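Local coordinates for sensor protein (Rhodopseudomonas palustris, PDB 2OOL) that senses light as a bacteriophytochrome through a biliverdin chromophore and probably passes the signal on as a histidine kinase, this chain being its chromophore-binding domain, at residues A[101-113]-A[117-128]. Numbering follows the deposited sequence.
Sequences AINPIRLDVVTPD and AFNGILHRHDSI
Phe-118, Gly-120 and Leu-122 of strand 117-125 pack against residues 103-109 in an antiparallel beta hairpin of the PAS domain. Strand 105-111 is an outermost strand of the PAS sheet within this chain. Ile-105 with Gly-120 and Leu-107 with Phe-118 are hydrogen-bonded pairs. The bond from Gly-120 N to Ile-105 O is short, 2.6 Å. Leu-107 CD1 lies 4.1 Å from Gly-120 CA, over the backbone where a side chain would otherwise stand.

Just before strand 105-111, the side-chain amide of Asn-103 takes the place of a backbone partner for Leu-122. Its OD1 accepts Leu-122 N at 2.9 Å, and its ND2 gives a hydrogen to Leu-122 O at 2.8 Å. Both bonds are nearly straight, and Leu-122 O lies close to the amide plane. CG sits beside the backbone N of Asn-103 (chi1 -83°), which turns the amide onto the strand. An alanine here would remove both bonds and is likely to leave the N-H and C=O of Leu-122 without these mates.

Leu-122 CD2 packs against the end of the Ile-105 side chain. Ala-93 of helix 84-94 touches both side chains. Pro-104 lies alongside Asn-119, and both touch Glu-309 of helix 308-332. On the face opposite Asn-119, with Leu-107, the Phe-118 ring lies across Val-109, whose CG2 meets ring atom CE2 at 3.5 Å.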
# COMPACT_ATOMS: atom_id res chain seq x y z
N ALA A 101 13.31 8.21 0.61
CA ALA A 101 12.38 7.71 -0.40
C ALA A 101 13.03 6.76 -1.43
O ALA A 101 12.33 5.96 -2.06
CB ALA A 101 11.76 8.88 -1.12
N ILE A 102 14.35 6.81 -1.55
CA ILE A 102 15.06 6.25 -2.69
C ILE A 102 15.04 4.72 -2.78
O ILE A 102 14.89 4.19 -3.88
CB ILE A 102 16.57 6.76 -2.73
CG1 ILE A 102 17.51 5.92 -1.82
CG2 ILE A 102 16.65 8.27 -2.43
CD1 ILE A 102 18.34 6.69 -0.73
N ASN A 103 15.19 4.00 -1.66
CA ASN A 103 15.38 2.56 -1.70
C ASN A 103 14.01 1.89 -2.01
O ASN A 103 12.97 2.33 -1.49
CB ASN A 103 15.91 2.00 -0.38
CG ASN A 103 17.43 2.12 -0.22
OD1 ASN A 103 18.19 2.20 -1.19
ND2 ASN A 103 17.89 2.13 1.04
N PRO A 104 14.01 0.83 -2.84
CA PRO A 104 15.09 0.26 -3.61
C PRO A 104 15.24 0.99 -4.95
O PRO A 104 14.26 1.56 -5.45
CB PRO A 104 14.62 -1.18 -3.81
CG PRO A 104 13.18 -1.07 -3.96
CD PRO A 104 12.77 0.05 -3.03
N ILE A 105 16.44 0.92 -5.52
CA ILE A 105 16.77 1.51 -6.79
C ILE A 105 17.02 0.37 -7.76
O ILE A 105 17.74 -0.54 -7.41
CB ILE A 105 18.06 2.36 -6.65
CG1 ILE A 105 17.91 3.38 -5.51
CG2 ILE A 105 18.41 3.07 -7.95
CD1 ILE A 105 19.12 3.48 -4.62
N ARG A 106 16.46 0.40 -8.97
CA ARG A 106 16.74 -0.68 -9.92
C ARG A 106 18.12 -0.48 -10.46
O ARG A 106 18.44 0.58 -10.93
CB ARG A 106 15.74 -0.72 -11.07
CG ARG A 106 16.00 -1.92 -12.07
CD ARG A 106 15.90 -1.54 -13.54
NE ARG A 106 16.04 -2.76 -14.31
CZ ARG A 106 15.10 -3.29 -15.10
NH1 ARG A 106 13.89 -2.70 -15.34
NH2 ARG A 106 15.39 -4.44 -15.67
N LEU A 107 18.94 -1.52 -10.37
CA LEU A 107 20.27 -1.51 -10.93
C LEU A 107 20.45 -2.77 -11.79
O LEU A 107 20.09 -3.89 -11.37
CB LEU A 107 21.30 -1.49 -9.82
CG LEU A 107 21.35 -0.22 -8.92
CD1 LEU A 107 22.36 -0.33 -7.87
CD2 LEU A 107 21.61 1.03 -9.73
N ASP A 108 20.99 -2.55 -12.99
CA ASP A 108 21.35 -3.58 -13.94
C ASP A 108 22.86 -3.68 -14.00
O ASP A 108 23.53 -2.68 -14.32
CB ASP A 108 20.76 -3.23 -15.34
CG ASP A 108 19.20 -3.30 -15.36
OD1 ASP A 108 18.62 -4.05 -14.58
OD2 ASP A 108 18.53 -2.61 -16.15
N VAL A 109 23.39 -4.86 -13.68
CA VAL A 109 24.82 -5.18 -13.68
C VAL A 109 25.16 -5.85 -15.01
O VAL A 109 24.43 -6.75 -15.44
CB VAL A 109 25.14 -6.15 -12.53
CG1 VAL A 109 26.57 -6.61 -12.51
CG2 VAL A 109 24.73 -5.55 -11.19
N VAL A 110 26.24 -5.40 -15.67
CA VAL A 110 26.72 -6.00 -16.91
C VAL A 110 27.74 -7.08 -16.56
O VAL A 110 28.76 -6.78 -15.97
CB VAL A 110 27.26 -4.92 -17.84
CG1 VAL A 110 27.70 -5.51 -19.18
CG2 VAL A 110 26.21 -3.82 -18.05
N THR A 111 27.40 -8.35 -16.79
CA THR A 111 28.21 -9.50 -16.41
C THR A 111 28.66 -10.19 -17.69
O THR A 111 28.07 -9.97 -18.77
CB THR A 111 27.45 -10.55 -15.48
OG1 THR A 111 26.59 -11.40 -16.23
CG2 THR A 111 26.63 -9.91 -14.34
N PRO A 112 29.67 -11.07 -17.61
CA PRO A 112 30.11 -11.72 -18.84
C PRO A 112 29.04 -12.65 -19.42
O PRO A 112 29.06 -12.94 -20.61
CB PRO A 112 31.34 -12.54 -18.40
CG PRO A 112 31.72 -12.00 -17.05
CD PRO A 112 30.42 -11.55 -16.44
N ASP A 113 28.12 -13.10 -18.57
CA ASP A 113 27.02 -14.00 -18.96
C ASP A 113 25.68 -13.23 -19.09
O ASP A 113 24.63 -13.77 -18.74
CB ASP A 113 26.87 -15.12 -17.88
CG ASP A 113 28.24 -15.62 -17.31
OD1 ASP A 113 29.15 -16.00 -18.11
OD2 ASP A 113 28.38 -15.63 -16.05
N ALA A 117 19.41 -7.92 -13.41
CA ALA A 117 18.62 -6.88 -12.76
C ALA A 117 18.41 -7.19 -11.24
O ALA A 117 18.08 -8.32 -10.83
CB ALA A 117 17.20 -6.73 -13.48
N PHE A 118 18.58 -6.14 -10.45
CA PHE A 118 18.59 -6.18 -8.99
C PHE A 118 17.86 -5.00 -8.38
O PHE A 118 17.63 -4.00 -9.01
CB PHE A 118 20.01 -6.10 -8.45
CG PHE A 118 20.90 -7.25 -8.82
CD1 PHE A 118 20.85 -8.44 -8.09
CD2 PHE A 118 21.81 -7.14 -9.85
CE1 PHE A 118 21.65 -9.52 -8.44
CE2 PHE A 118 22.63 -8.18 -10.19
CZ PHE A 118 22.56 -9.38 -9.49
N ASN A 119 17.49 -5.18 -7.11
CA ASN A 119 17.04 -4.12 -6.24
C ASN A 119 18.29 -3.65 -5.55
O ASN A 119 18.93 -4.43 -4.82
CB ASN A 119 16.07 -4.63 -5.14
CG ASN A 119 14.63 -4.48 -5.47
OD1 ASN A 119 13.76 -4.93 -4.69
ND2 ASN A 119 14.32 -3.81 -6.57
N GLY A 120 18.61 -2.38 -5.73
CA GLY A 120 19.76 -1.77 -5.06
C GLY A 120 19.35 -1.07 -3.77
O GLY A 120 18.45 -0.19 -3.76
N ILE A 121 20.01 -1.46 -2.67
CA ILE A 121 19.66 -0.97 -1.34
C ILE A 121 20.90 -0.24 -0.82
O ILE A 121 21.92 -0.85 -0.56
CB ILE A 121 19.31 -2.12 -0.34
CG1 ILE A 121 18.39 -3.16 -0.99
CG2 ILE A 121 18.76 -1.55 1.01
CD1 ILE A 121 17.03 -2.73 -1.12
N LEU A 122 20.77 1.06 -0.70
CA LEU A 122 21.83 1.99 -0.44
C LEU A 122 21.73 2.53 1.00
O LEU A 122 20.61 2.83 1.49
CB LEU A 122 21.60 3.15 -1.40
CG LEU A 122 22.71 3.93 -2.04
CD1 LEU A 122 23.96 3.09 -2.38
CD2 LEU A 122 22.02 4.55 -3.30
N HIS A 123 22.85 2.64 1.68
CA HIS A 123 22.89 3.35 2.95
C HIS A 123 24.26 3.91 3.33
O HIS A 123 25.29 3.46 2.84
CB HIS A 123 22.27 2.52 4.09
CG HIS A 123 23.21 1.60 4.77
ND1 HIS A 123 23.31 0.26 4.44
CD2 HIS A 123 24.04 1.79 5.83
CE1 HIS A 123 24.17 -0.32 5.26
NE2 HIS A 123 24.64 0.59 6.11
N ARG A 124 24.21 4.91 4.20
CA ARG A 124 25.39 5.64 4.71
C ARG A 124 25.52 5.42 6.21
O ARG A 124 24.57 5.65 6.91
CB ARG A 124 25.13 7.12 4.55
CG ARG A 124 25.57 7.71 3.25
CD ARG A 124 25.54 9.25 3.39
NE ARG A 124 25.68 9.93 2.11
CZ ARG A 124 24.79 9.90 1.12
NH1 ARG A 124 23.63 9.24 1.24
NH2 ARG A 124 25.06 10.56 -0.01
N HIS A 125 26.67 4.97 6.70
CA HIS A 125 26.88 4.70 8.15
C HIS A 125 28.41 4.67 8.26
O HIS A 125 29.09 4.25 7.32
CB HIS A 125 26.10 3.39 8.58
CG HIS A 125 26.29 2.95 10.02
ND1 HIS A 125 25.94 3.74 11.10
CD2 HIS A 125 26.77 1.79 10.54
CE1 HIS A 125 26.21 3.09 12.22
NE2 HIS A 125 26.71 1.90 11.90
N ASP A 126 28.99 5.28 9.31
CA ASP A 126 30.46 5.29 9.49
C ASP A 126 31.27 5.87 8.38
O ASP A 126 32.35 5.37 8.01
CB ASP A 126 30.98 3.89 9.81
CG ASP A 126 30.59 3.45 11.23
OD1 ASP A 126 29.80 4.15 11.89
OD2 ASP A 126 31.16 2.45 11.72
N SER A 127 30.79 6.99 7.87
CA SER A 127 31.54 7.74 6.90
C SER A 127 31.69 6.99 5.59
O SER A 127 32.49 7.38 4.74
CB SER A 127 32.91 8.18 7.52
OG SER A 127 32.72 8.33 8.95
N ILE A 128 30.90 5.92 5.39
CA ILE A 128 30.96 5.16 4.13
C ILE A 128 29.60 4.83 3.56
O ILE A 128 28.60 4.92 4.25
CB ILE A 128 31.79 3.83 4.28
CG1 ILE A 128 31.19 2.92 5.35
CG2 ILE A 128 33.28 4.15 4.56
CD1 ILE A 128 31.58 1.50 5.22